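PDB 3N7L: neurotoxin from Clostridium botulinum, which probably binds gangliosides on the surface of nerve cells through this receptor-binding fragment of the toxin, the step that precedes entry into the neuron. Local coordinates for residues Arg257-Lys262 / Ile266-Arg271; Met249-Tyr254 / Leu377-Tyr382; Thr115-Gln118 / Ser122-Asp125; Thr92-Val97 / Trp103-Ile108; Ser10-Lys15 / Met19-Tyr24. All coordinates share one frame; numbering follows the deposited sequence.

Contact 1. Residues Arg257-Lys262 / Ile266-Arg271; sequences RYMSKK and IVFNTR
Y258 and N269 face each other as a hydrogen-bonded pair of a twisted antiparallel hairpin, strands 257-262 and 265-270, whose axes run 139° apart. Two such pairs supply the backbone bonds. Y258 N donates to N269 O at 2.8 Å and takes N269 N on its own carbonyl; S260 N reaches V267 O at 2.8 Å, while V267 N returns a bond to S260 O.

The aromatic contacts lie on both faces. On the face of Y258, S260, V267 and N269, the tyrosine ring leans over its neighbour, with CG placed between backbone N and carbonyl carbon (chi1 67°), and N269 CB sits 4.0 Å from the ring centroid in a CH-pi contact. R271 CA meets the same ring at its edge. On the other face M259 and F268 lie side by side, with M259 CG 3.6 Å from F268 CE2, and the CG2 branch of I266 closes on M259 CG at 3.9 Å. L316, A334 and P399 extend this apolar layer around I266.

Polar side chains gather at the open end of the hairpin. R257 bends at chi2 to lay its guanidinium across T270, whose OG1 stands 3.2 Å above the plane near its centre, and NH1 makes a weak bond to F268 O, at the guanidinium edge. R271 directs NE to the carbonyl of M255.

The chemistry is thus two-sided: M259, I266 and F268 make the middle of one face apolar and buried, with R257, T270 and K261 at its ends, whereas Y258, S260 and N269 on the other face remain partly accessible to solvent.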
# COMPACT_ATOMS: atom_id res chain seq x y z
N ARG A 257 13.64 12.71 2.52
CA ARG A 257 13.72 14.05 1.93
C ARG A 257 12.31 14.58 1.70
O ARG A 257 11.40 13.83 1.40
CB ARG A 257 14.46 14.00 0.59
CG ARG A 257 15.92 13.63 0.70
CD ARG A 257 16.78 14.83 1.07
NE ARG A 257 18.08 14.39 1.54
CZ ARG A 257 19.21 15.08 1.44
NH1 ARG A 257 19.23 16.28 0.87
NH2 ARG A 257 20.32 14.55 1.93
N TYR A 258 12.15 15.89 1.86
CA TYR A 258 10.86 16.51 1.60
C TYR A 258 11.10 17.61 0.58
O TYR A 258 12.25 18.00 0.34
CB TYR A 258 10.26 17.09 2.90
CG TYR A 258 11.01 18.25 3.50
CD1 TYR A 258 10.86 19.55 3.00
CD2 TYR A 258 11.87 18.06 4.59
CE1 TYR A 258 11.54 20.63 3.57
CE2 TYR A 258 12.56 19.13 5.16
CZ TYR A 258 12.39 20.40 4.65
OH TYR A 258 13.06 21.45 5.23
N MET A 259 10.03 18.10 -0.04
CA MET A 259 10.14 19.13 -1.06
C MET A 259 10.17 20.56 -0.55
O MET A 259 9.34 20.98 0.25
CB MET A 259 8.98 19.01 -2.04
CG MET A 259 9.33 18.33 -3.34
SD MET A 259 7.91 18.21 -4.44
CE MET A 259 7.32 19.88 -4.45
N SER A 260 11.15 21.32 -1.04
CA SER A 260 11.28 22.72 -0.70
C SER A 260 11.53 23.49 -2.00
O SER A 260 11.52 22.90 -3.08
CB SER A 260 12.44 22.94 0.27
OG SER A 260 12.45 24.28 0.74
N LYS A 261 11.76 24.78 -1.88
CA LYS A 261 11.99 25.61 -3.05
C LYS A 261 13.05 26.68 -2.78
O LYS A 261 13.14 27.21 -1.67
CB LYS A 261 10.67 26.28 -3.46
CG LYS A 261 10.74 27.33 -4.56
CD LYS A 261 9.34 27.90 -4.83
CE LYS A 261 9.31 28.95 -5.94
NZ LYS A 261 9.97 30.24 -5.57
N LYS A 262 13.86 26.96 -3.79
CA LYS A 262 14.88 27.99 -3.70
C LYS A 262 14.95 28.61 -5.09
O LYS A 262 15.33 27.95 -6.05
CB LYS A 262 16.24 27.42 -3.32
CG LYS A 262 17.28 28.51 -3.13
CD LYS A 262 18.50 28.04 -2.37
CE LYS A 262 19.44 29.20 -2.09
NZ LYS A 262 20.62 28.75 -1.30
N ILE A 266 13.09 23.41 -7.41
CA ILE A 266 12.53 22.55 -6.38
C ILE A 266 13.78 21.85 -5.84
O ILE A 266 14.57 21.32 -6.61
CB ILE A 266 11.62 21.43 -6.97
CG1 ILE A 266 10.29 22.01 -7.45
CG2 ILE A 266 11.40 20.35 -5.91
CD1 ILE A 266 9.46 22.63 -6.34
N VAL A 267 13.97 21.88 -4.53
CA VAL A 267 15.13 21.22 -3.94
C VAL A 267 14.63 20.32 -2.82
O VAL A 267 13.60 20.60 -2.20
CB VAL A 267 16.16 22.23 -3.36
CG1 VAL A 267 16.65 23.17 -4.45
CG2 VAL A 267 15.55 23.01 -2.21
N PHE A 268 15.34 19.23 -2.57
CA PHE A 268 14.95 18.30 -1.53
C PHE A 268 15.82 18.45 -0.30
O PHE A 268 17.04 18.47 -0.39
CB PHE A 268 15.02 16.86 -2.04
CG PHE A 268 14.01 16.55 -3.11
CD1 PHE A 268 14.33 16.69 -4.45
CD2 PHE A 268 12.74 16.10 -2.77
CE1 PHE A 268 13.40 16.38 -5.45
CE2 PHE A 268 11.80 15.79 -3.75
CZ PHE A 268 12.13 15.93 -5.09
N ASN A 269 15.17 18.57 0.86
CA ASN A 269 15.87 18.72 2.12
C ASN A 269 15.63 17.51 3.02
O ASN A 269 14.63 16.80 2.86
CB ASN A 269 15.41 19.99 2.84
CG ASN A 269 15.73 21.26 2.06
OD1 ASN A 269 16.65 21.28 1.24
ND2 ASN A 269 14.97 22.31 2.31
N THR A 270 16.55 17.28 3.95
CA THR A 270 16.43 16.15 4.87
C THR A 270 15.31 16.43 5.87
O THR A 270 15.29 17.47 6.52
CB THR A 270 17.75 15.93 5.63
OG1 THR A 270 18.79 15.67 4.68
CG2 THR A 270 17.64 14.74 6.59
N ARG A 271 14.36 15.50 5.99
CA ARG A 271 13.26 15.71 6.92
C ARG A 271 13.73 15.59 8.38
O ARG A 271 14.75 14.95 8.66
CB ARG A 271 12.08 14.75 6.63
CG ARG A 271 12.33 13.28 6.87
CD ARG A 271 11.09 12.44 6.55
NE ARG A 271 10.79 12.38 5.12
CZ ARG A 271 9.78 13.00 4.51
NH1 ARG A 271 8.94 13.75 5.20
NH2 ARG A 271 9.62 12.87 3.20

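Contact 2. Residues Met249-Tyr254 / Leu377-Tyr382; sequences MINVNY and LSIGSY
I379 carries the contact from strand 373-384, setting two of its branches against N251 and Y254. The apolar packing is close. I379 CG2 lies 3.5 Å from Y254 CE1, and its CD1 comes within 3.8 Å of Y254 CD1; with CG1 anti to the backbone N (chi1 -171°), CD1 also meets N251 CB at 3.9 Å. The methyl CG2 approaches the flat amide of N251 as well, 3.6 Å from ND2.

Polar bonds hold the two partners of I379 in place. N251 OD1 accepts from N253 N at 3.0 Å, closing an Asx turn inside a type I turn from N251 to Y254, while N251 ND2 donates to the carbonyl of S414. The amide is therefore fixed at both ends, and the turn brings the tyrosine round to I379. A water lying near the plane of the tyrosine ring, at its edge, spans the segments: it is 2.7 Å from Y254 OH and donates to I379 O.

In the C-terminal, trefoil-type domain, the contact brings the end of strand 246-251 up to strand 373-384. L397 of strand 394-402 touches both Y254 and I379, and W417 of strand 417-421 packs on N251.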
# COMPACT_ATOMS: atom_id res chain seq x y z
N MET A 249 4.99 14.53 -2.40
CA MET A 249 5.64 13.79 -3.47
C MET A 249 7.03 13.42 -3.01
O MET A 249 7.82 14.28 -2.61
CB MET A 249 5.71 14.65 -4.72
CG MET A 249 6.05 13.87 -5.97
SD MET A 249 5.95 14.92 -7.41
CE MET A 249 7.67 15.23 -7.69
N ILE A 250 7.34 12.13 -3.08
CA ILE A 250 8.64 11.64 -2.61
C ILE A 250 9.23 10.61 -3.56
O ILE A 250 8.50 9.82 -4.16
CB ILE A 250 8.48 10.98 -1.22
CG1 ILE A 250 7.66 11.89 -0.30
CG2 ILE A 250 9.87 10.69 -0.62
CD1 ILE A 250 7.34 11.26 1.05
N ASN A 251 10.55 10.62 -3.67
CA ASN A 251 11.25 9.66 -4.52
C ASN A 251 11.62 8.46 -3.65
O ASN A 251 12.11 8.61 -2.53
CB ASN A 251 12.52 10.29 -5.11
CG ASN A 251 13.18 9.40 -6.15
OD1 ASN A 251 13.88 8.45 -5.81
ND2 ASN A 251 12.94 9.69 -7.43
N VAL A 252 11.37 7.26 -4.17
CA VAL A 252 11.65 6.04 -3.44
C VAL A 252 13.08 5.91 -2.90
O VAL A 252 13.29 5.26 -1.88
CB VAL A 252 11.29 4.79 -4.30
CG1 VAL A 252 11.92 3.55 -3.72
CG2 VAL A 252 9.77 4.63 -4.35
N ASN A 253 14.04 6.53 -3.57
CA ASN A 253 15.44 6.47 -3.14
C ASN A 253 15.79 7.49 -2.06
O ASN A 253 16.86 7.42 -1.46
CB ASN A 253 16.37 6.70 -4.33
CG ASN A 253 16.61 5.45 -5.13
OD1 ASN A 253 15.81 4.51 -5.08
ND2 ASN A 253 17.69 5.43 -5.89
N TYR A 254 14.89 8.44 -1.83
CA TYR A 254 15.12 9.48 -0.84
C TYR A 254 13.89 9.71 0.03
O TYR A 254 13.33 10.81 0.03
CB TYR A 254 15.51 10.79 -1.53
CG TYR A 254 16.76 10.69 -2.39
CD1 TYR A 254 16.71 10.11 -3.66
CD2 TYR A 254 17.99 11.14 -1.91
CE1 TYR A 254 17.87 10.00 -4.44
CE2 TYR A 254 19.15 11.02 -2.68
CZ TYR A 254 19.08 10.45 -3.94
OH TYR A 254 20.22 10.35 -4.70
N LEU A 377 11.31 11.38 -15.52
CA LEU A 377 11.62 12.18 -14.34
C LEU A 377 12.44 11.38 -13.33
O LEU A 377 12.04 10.30 -12.90
CB LEU A 377 10.34 12.67 -13.65
CG LEU A 377 10.55 13.54 -12.40
CD1 LEU A 377 11.25 14.83 -12.79
CD2 LEU A 377 9.21 13.86 -11.75
N SER A 378 13.60 11.92 -12.96
CA SER A 378 14.45 11.26 -11.99
C SER A 378 14.84 12.28 -10.92
O SER A 378 14.19 13.32 -10.76
CB SER A 378 15.69 10.69 -12.67
OG SER A 378 16.40 9.83 -11.79
N ILE A 379 15.92 11.99 -10.20
CA ILE A 379 16.38 12.87 -9.12
C ILE A 379 17.89 12.76 -9.03
O ILE A 379 18.47 11.74 -9.41
CB ILE A 379 15.72 12.43 -7.79
CG1 ILE A 379 16.00 13.44 -6.68
CG2 ILE A 379 16.25 11.05 -7.38
CD1 ILE A 379 15.17 13.16 -5.42
N GLY A 380 18.54 13.80 -8.54
CA GLY A 380 19.99 13.75 -8.42
C GLY A 380 20.56 15.03 -7.84
O GLY A 380 19.87 16.05 -7.78
N SER A 381 21.81 14.97 -7.41
CA SER A 381 22.44 16.14 -6.85
C SER A 381 23.34 16.81 -7.88
O SER A 381 24.17 16.16 -8.50
CB SER A 381 23.25 15.76 -5.61
OG SER A 381 23.79 16.91 -4.98
N TYR A 382 23.14 18.11 -8.08
CA TYR A 382 23.94 18.86 -9.03
C TYR A 382 24.42 20.17 -8.41
O TYR A 382 23.74 20.77 -7.57
CB TYR A 382 23.14 19.13 -10.29
CG TYR A 382 22.67 17.85 -10.95
CD1 TYR A 382 21.45 17.27 -10.60
CD2 TYR A 382 23.48 17.19 -11.87
CE1 TYR A 382 21.05 16.06 -11.14
CE2 TYR A 382 23.09 15.97 -12.42
CZ TYR A 382 21.87 15.42 -12.05
OH TYR A 382 21.49 14.21 -12.58
O HOH W 1 20.18 9.86 -7.32

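Contact 3. Residues Thr115-Gln118 / Ser122-Asp125; sequences TLKQ and SEQD
Strands 111-117 and 122-129 run antiparallel, their axes 158° apart over the short segments, and are joined at the hydrogen-bonded pair L116-Q124 by L116 N to Q124 O at 2.7 Å and Q124 N to L116 O at 2.8 Å. Toward the turn the pairing slackens, and Q118 N makes only a weak, bent bond to S122 O.

T115, K117, E123 and D125 share one face. E123 starts between its backbone N and carbonyl carbon (chi1 62°) and then runs extended, which brings its carboxylate up beside the side chains of T115 and K117: OE2 is 3.5 Å from the methyl CG2 of T115 and makes a long salt bridge of 3.6 Å to K117 NZ. K117 stays extended until its last torsion, where it bends; its side chain and that of E123 cross obliquely. Beside them T115 and D125 point the same way, the hydroxyl OG1 of T115 lying 3.6 Å from D125 CB.

The two strands form a beta hairpin in the N-terminal domain, which belongs to the concanavalin-like jelly-roll class; strand 102-108 flanks 111-117 on its other side, pairing T115 with S104 and K117 with G102. On the reverse face L116 and Q124 both pack against M155 of strand 154-159. The amide of Q124 is gripped at both ends by backbone, OE1 accepting from K170 N and NE2 donating to K168 O.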
# COMPACT_ATOMS: atom_id res chain seq x y z
N THR A 115 -1.19 -18.58 13.56
CA THR A 115 -0.98 -19.65 14.52
C THR A 115 -1.95 -20.81 14.38
O THR A 115 -3.15 -20.62 14.24
CB THR A 115 -1.10 -19.12 15.97
OG1 THR A 115 -0.16 -18.06 16.16
CG2 THR A 115 -0.83 -20.23 16.98
N LEU A 116 -1.40 -22.02 14.41
CA LEU A 116 -2.19 -23.25 14.35
C LEU A 116 -2.16 -23.69 15.81
O LEU A 116 -1.11 -24.05 16.34
CB LEU A 116 -1.46 -24.26 13.45
CG LEU A 116 -2.19 -24.92 12.27
CD1 LEU A 116 -3.17 -23.95 11.63
CD2 LEU A 116 -1.15 -25.40 11.25
N LYS A 117 -3.30 -23.64 16.49
CA LYS A 117 -3.35 -24.00 17.90
C LYS A 117 -4.01 -25.35 18.17
O LYS A 117 -5.23 -25.48 18.09
CB LYS A 117 -4.08 -22.90 18.68
CG LYS A 117 -4.02 -23.05 20.19
CD LYS A 117 -4.94 -22.03 20.85
CE LYS A 117 -4.75 -22.01 22.36
NZ LYS A 117 -3.38 -21.53 22.70
N GLN A 118 -3.21 -26.36 18.50
CA GLN A 118 -3.81 -27.66 18.78
C GLN A 118 -4.48 -27.65 20.15
O GLN A 118 -5.58 -28.17 20.31
CB GLN A 118 -2.76 -28.77 18.69
CG GLN A 118 -1.70 -28.75 19.73
CD GLN A 118 -0.84 -30.00 19.68
OE1 GLN A 118 -1.35 -31.12 19.76
NE2 GLN A 118 0.47 -29.81 19.54
N SER A 122 -0.02 -26.16 23.32
CA SER A 122 0.84 -26.20 22.14
C SER A 122 0.27 -25.59 20.88
O SER A 122 -0.95 -25.57 20.66
CB SER A 122 1.27 -27.64 21.86
OG SER A 122 0.16 -28.51 21.94
N GLU A 123 1.16 -25.11 20.03
CA GLU A 123 0.77 -24.48 18.79
C GLU A 123 1.97 -24.38 17.87
O GLU A 123 3.10 -24.66 18.27
CB GLU A 123 0.22 -23.09 19.08
CG GLU A 123 1.24 -22.17 19.72
CD GLU A 123 0.62 -20.91 20.30
OE1 GLU A 123 1.38 -19.98 20.65
OE2 GLU A 123 -0.62 -20.86 20.42
N GLN A 124 1.72 -23.98 16.64
CA GLN A 124 2.79 -23.82 15.67
C GLN A 124 2.43 -22.57 14.89
O GLN A 124 1.28 -22.38 14.51
CB GLN A 124 2.88 -25.04 14.76
CG GLN A 124 3.99 -24.96 13.72
CD GLN A 124 4.20 -26.28 12.99
OE1 GLN A 124 3.25 -27.02 12.74
NE2 GLN A 124 5.45 -26.57 12.64
N ASP A 125 3.41 -21.71 14.65
CA ASP A 125 3.11 -20.49 13.93
C ASP A 125 4.14 -20.12 12.90
O ASP A 125 5.28 -20.57 12.94
CB ASP A 125 2.92 -19.35 14.93
CG ASP A 125 4.13 -19.13 15.79
OD1 ASP A 125 3.96 -18.77 16.98
OD2 ASP A 125 5.26 -19.30 15.29

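Contact 4. Residues Thr92-Val97 / Trp103-Ile108; sequences TIIDSV and WSIGII
W103 holds CG between its backbone N and carbonyl carbon (chi1 62°), which swings the indole over S96, while D95 has CG anti to its N (chi1 -171°) and thereby brings its carboxylate to S104. S96 CB rests 3.4 Å above the indole, a CH-pi contact 3.7 Å from the centroid of the six-membered ring. I94 CG2 approaches the rim of that ring, 3.8 Å from W103 CH2. A water donating to S96 OG also receives a weak bond from W103 NE1; the serine hydroxyl has a further bond, to the carbonyl of T180.

S104 OG donates to D95 OD1 at 3.0 Å, on the anti lone pair, away from the other oxygen. That second oxygen, OD2, accepts from V97 N, met from above the carboxylate plane, and closes an Asx turn. Each carboxylate oxygen thus has its own donor, one across the strands and one within its own.

Isoleucines fill the buried side. I94 and I105 stand side by side, and I93 CD1 reaches I105 CG2 at 3.9 Å; I79 and F77 of strand 72-82 cover this layer from the facing sheet.

I105 O accepts from both I93 N (3.0 Å) and I94 N (3.2 Å), the signature of a classic beta bulge. The bulge coincides with the corner the chain turns at I94, between strands 91-93 and 95-97, in a sheet that packs face to face on a second one, the sandwich architecture of the concanavalin-like fold.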
# COMPACT_ATOMS: atom_id res chain seq x y z
N THR A 92 -4.89 -9.67 18.68
CA THR A 92 -5.42 -10.77 17.90
C THR A 92 -6.41 -9.99 17.03
O THR A 92 -7.13 -9.13 17.55
CB THR A 92 -6.18 -11.79 18.78
OG1 THR A 92 -5.26 -12.41 19.69
CG2 THR A 92 -6.82 -12.86 17.91
N ILE A 93 -6.42 -10.25 15.73
CA ILE A 93 -7.31 -9.52 14.82
C ILE A 93 -8.34 -10.38 14.09
O ILE A 93 -9.44 -9.93 13.80
CB ILE A 93 -6.49 -8.73 13.79
CG1 ILE A 93 -5.46 -9.64 13.12
CG2 ILE A 93 -5.77 -7.57 14.48
CD1 ILE A 93 -4.70 -8.98 11.97
N ILE A 94 -7.96 -11.61 13.78
CA ILE A 94 -8.85 -12.55 13.10
C ILE A 94 -8.64 -13.84 13.88
O ILE A 94 -7.59 -14.47 13.78
CB ILE A 94 -8.45 -12.75 11.62
CG1 ILE A 94 -8.37 -11.40 10.91
CG2 ILE A 94 -9.48 -13.63 10.91
CD1 ILE A 94 -7.85 -11.49 9.48
N ASP A 95 -9.65 -14.23 14.65
CA ASP A 95 -9.54 -15.41 15.49
C ASP A 95 -10.55 -16.51 15.19
O ASP A 95 -11.74 -16.25 14.99
CB ASP A 95 -9.69 -15.02 16.96
CG ASP A 95 -9.38 -16.17 17.90
OD1 ASP A 95 -8.18 -16.50 18.05
OD2 ASP A 95 -10.33 -16.75 18.47
N SER A 96 -10.07 -17.74 15.18
CA SER A 96 -10.94 -18.89 14.94
C SER A 96 -10.51 -20.01 15.89
O SER A 96 -10.19 -21.12 15.47
CB SER A 96 -10.85 -19.34 13.48
OG SER A 96 -11.96 -20.16 13.13
N VAL A 97 -10.48 -19.67 17.17
CA VAL A 97 -10.12 -20.59 18.25
C VAL A 97 -11.34 -20.65 19.16
O VAL A 97 -11.82 -19.61 19.62
CB VAL A 97 -8.92 -20.05 19.08
CG1 VAL A 97 -8.76 -20.87 20.35
CG2 VAL A 97 -7.65 -20.12 18.25
N TRP A 103 -7.27 -21.86 14.75
CA TRP A 103 -6.22 -21.03 14.17
C TRP A 103 -6.49 -19.57 14.48
O TRP A 103 -7.62 -19.18 14.76
CB TRP A 103 -6.09 -21.24 12.65
CG TRP A 103 -7.31 -20.89 11.84
CD1 TRP A 103 -8.22 -21.75 11.31
CD2 TRP A 103 -7.73 -19.57 11.44
NE1 TRP A 103 -9.18 -21.07 10.61
CE2 TRP A 103 -8.90 -19.73 10.67
CE3 TRP A 103 -7.23 -18.28 11.65
CZ2 TRP A 103 -9.59 -18.64 10.11
CZ3 TRP A 103 -7.91 -17.20 11.10
CH2 TRP A 103 -9.08 -17.39 10.33
N SER A 104 -5.44 -18.76 14.45
CA SER A 104 -5.58 -17.34 14.74
C SER A 104 -4.55 -16.50 14.00
O SER A 104 -3.47 -16.98 13.65
CB SER A 104 -5.45 -17.10 16.25
OG SER A 104 -5.73 -15.76 16.58
N ILE A 105 -4.91 -15.24 13.77
CA ILE A 105 -4.02 -14.29 13.11
C ILE A 105 -3.90 -13.08 14.02
O ILE A 105 -4.91 -12.51 14.43
CB ILE A 105 -4.59 -13.83 11.75
CG1 ILE A 105 -4.61 -15.01 10.76
CG2 ILE A 105 -3.75 -12.68 11.20
CD1 ILE A 105 -5.21 -14.67 9.41
N GLY A 106 -2.67 -12.71 14.33
CA GLY A 106 -2.46 -11.56 15.18
C GLY A 106 -1.26 -10.75 14.75
O GLY A 106 -0.57 -11.08 13.77
N ILE A 107 -1.01 -9.67 15.48
CA ILE A 107 0.13 -8.81 15.20
C ILE A 107 0.80 -8.42 16.50
O ILE A 107 0.15 -8.32 17.54
CB ILE A 107 -0.30 -7.52 14.45
CG1 ILE A 107 -1.34 -6.76 15.27
CG2 ILE A 107 -0.84 -7.86 13.06
CD1 ILE A 107 -1.81 -5.46 14.63
N ILE A 108 2.12 -8.22 16.43
CA ILE A 108 2.91 -7.79 17.58
C ILE A 108 4.20 -7.23 17.00
O ILE A 108 4.83 -7.86 16.15
CB ILE A 108 3.19 -8.97 18.57
CG1 ILE A 108 3.94 -8.44 19.80
CG2 ILE A 108 3.99 -10.07 17.89
CD1 ILE A 108 4.08 -9.47 20.91
O HOH W 2 -12.14 -22.16 10.75

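Contact 5. Residues Ser10-Lys15 / Met19-Tyr24; sequences SLQNKK and MDTSGY
M19, S10 and T21 bury the most surface where strand 7-14 meets 17-20 and the chain leading on from it. M19 forms the regular part of the hairpin, a hydrogen-bonded pair with Q12: Q12 N reaches M19 O at 2.9 Å and M19 N reaches Q12 O at 2.8 Å. Its side chain extends and then bends at chi3, with SD 4.0 Å from K14 CB.

S10 is held at three atoms. Its carbonyl accepts T21 N at 2.9 Å, its OG donates to T21 OG1 at 3.0 Å, and its N donates to D20 OD2. The hydroxyls meet because S10 OG lies anti to the backbone N (chi1 179°) while T21 OG1 is tucked between its own N and carbonyl carbon (chi1 63°).

D20 OD2 is the hub. Besides S10 N at 3.0 Å it accepts S22 N at 2.8 Å, making an Asx turn, and S22 OG from the syn side; the other oxygen, OD1, takes A26 N. S22 OG then accepts Y24 N in an ST turn.

Three donors on one carboxylate oxygen, with a fourth on its partner, would probably favour the ionised aspartate and pin the chain as it leaves strand 17-20.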
# COMPACT_ATOMS: atom_id res chain seq x y z
N SER A 10 -16.34 -16.55 1.28
CA SER A 10 -16.04 -15.34 0.53
C SER A 10 -16.73 -14.17 1.21
O SER A 10 -17.84 -13.79 0.84
CB SER A 10 -16.53 -15.48 -0.91
OG SER A 10 -16.28 -14.31 -1.66
N LEU A 11 -16.08 -13.61 2.22
CA LEU A 11 -16.64 -12.49 2.96
C LEU A 11 -16.50 -11.19 2.18
O LEU A 11 -15.40 -10.67 2.01
CB LEU A 11 -15.94 -12.35 4.32
CG LEU A 11 -16.41 -11.23 5.24
CD1 LEU A 11 -17.91 -11.33 5.50
CD2 LEU A 11 -15.62 -11.32 6.54
N GLN A 12 -17.63 -10.69 1.69
CA GLN A 12 -17.65 -9.47 0.90
C GLN A 12 -18.74 -8.50 1.33
O GLN A 12 -19.70 -8.87 1.99
CB GLN A 12 -17.83 -9.79 -0.58
CG GLN A 12 -16.56 -10.27 -1.26
CD GLN A 12 -16.78 -10.60 -2.71
OE1 GLN A 12 -15.84 -10.54 -3.52
NE2 GLN A 12 -18.00 -10.95 -3.07
N ASN A 13 -18.55 -7.24 0.94
CA ASN A 13 -19.51 -6.18 1.24
C ASN A 13 -20.34 -5.96 -0.01
O ASN A 13 -19.84 -5.48 -1.02
CB ASN A 13 -18.75 -4.90 1.60
CG ASN A 13 -19.63 -3.68 1.65
OD1 ASN A 13 -19.13 -2.56 1.76
ND2 ASN A 13 -20.95 -3.87 1.58
N LYS A 14 -21.62 -6.34 0.06
CA LYS A 14 -22.54 -6.17 -1.07
C LYS A 14 -23.79 -5.44 -0.61
O LYS A 14 -24.42 -5.81 0.38
CB LYS A 14 -22.92 -7.54 -1.65
CG LYS A 14 -22.24 -7.88 -2.96
CD LYS A 14 -20.74 -8.06 -2.81
CE LYS A 14 -20.05 -8.17 -4.16
NZ LYS A 14 -20.58 -9.31 -4.97
N LYS A 15 -24.16 -4.38 -1.34
CA LYS A 15 -25.34 -3.59 -1.02
C LYS A 15 -25.20 -3.01 0.39
O LYS A 15 -26.18 -2.93 1.13
CB LYS A 15 -26.61 -4.46 -1.07
CG LYS A 15 -26.82 -5.25 -2.35
CD LYS A 15 -28.06 -6.12 -2.22
CE LYS A 15 -28.32 -6.95 -3.47
NZ LYS A 15 -29.57 -7.77 -3.35
N MET A 19 -21.48 -10.04 3.87
CA MET A 19 -22.08 -11.36 3.69
C MET A 19 -21.14 -12.33 3.00
O MET A 19 -20.15 -11.93 2.38
CB MET A 19 -23.34 -11.22 2.85
CG MET A 19 -23.06 -10.68 1.46
SD MET A 19 -24.54 -10.52 0.44
CE MET A 19 -24.63 -12.19 -0.28
N ASP A 20 -21.46 -13.62 3.10
CA ASP A 20 -20.68 -14.66 2.45
C ASP A 20 -21.28 -14.87 1.07
O ASP A 20 -22.47 -15.11 0.95
CB ASP A 20 -20.76 -15.97 3.24
CG ASP A 20 -20.11 -17.13 2.50
OD1 ASP A 20 -20.39 -18.29 2.86
OD2 ASP A 20 -19.32 -16.88 1.57
N THR A 21 -20.45 -14.77 0.04
CA THR A 21 -20.94 -14.93 -1.33
C THR A 21 -20.38 -16.18 -2.00
O THR A 21 -20.42 -16.29 -3.22
CB THR A 21 -20.57 -13.71 -2.20
OG1 THR A 21 -19.15 -13.60 -2.28
CG2 THR A 21 -21.14 -12.43 -1.59
N SER A 22 -19.87 -17.11 -1.21
CA SER A 22 -19.30 -18.34 -1.76
C SER A 22 -20.37 -19.31 -2.24
O SER A 22 -20.17 -20.05 -3.20
CB SER A 22 -18.43 -19.04 -0.71
OG SER A 22 -19.24 -19.59 0.32
N GLY A 23 -21.51 -19.30 -1.55
CA GLY A 23 -22.60 -20.19 -1.90
C GLY A 23 -22.98 -21.04 -0.71
O GLY A 23 -24.09 -21.58 -0.65
N TYR A 24 -22.06 -21.16 0.25
CA TYR A 24 -22.30 -21.96 1.44
C TYR A 24 -22.99 -21.16 2.54
O TYR A 24 -23.13 -21.63 3.67
CB TYR A 24 -20.99 -22.54 1.95
CG TYR A 24 -20.32 -23.41 0.92
CD1 TYR A 24 -19.40 -22.88 0.02
CD2 TYR A 24 -20.66 -24.76 0.79
CE1 TYR A 24 -18.83 -23.67 -0.98
CE2 TYR A 24 -20.10 -25.56 -0.20
CZ TYR A 24 -19.19 -25.01 -1.09
OH TYR A 24 -18.64 -25.80 -2.07

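The five contacts fall into the two domains of the receptor-binding fragment. Contacts 1 and 2 lie in the C-terminal trefoil-type domain, centres 10 Å apart, and touch: F268 CE1 packs 3.7 Å from I379 CD1, so the apolar face of hairpin 257-262/265-270 continues into the packing around I379. Contacts 3 and 4, centres 11 Å apart, are successive hairpins of one sheet in the other domain, where their side chains also meet, K117 CD lying 4.0 Å from V97 CG1. Contact 5 belongs to a different sheet, its nearest atoms about 8 Å from contact 4. Contacts 1 and 3 are about 49 Å apart between centres, on opposite sides of the chain's centre.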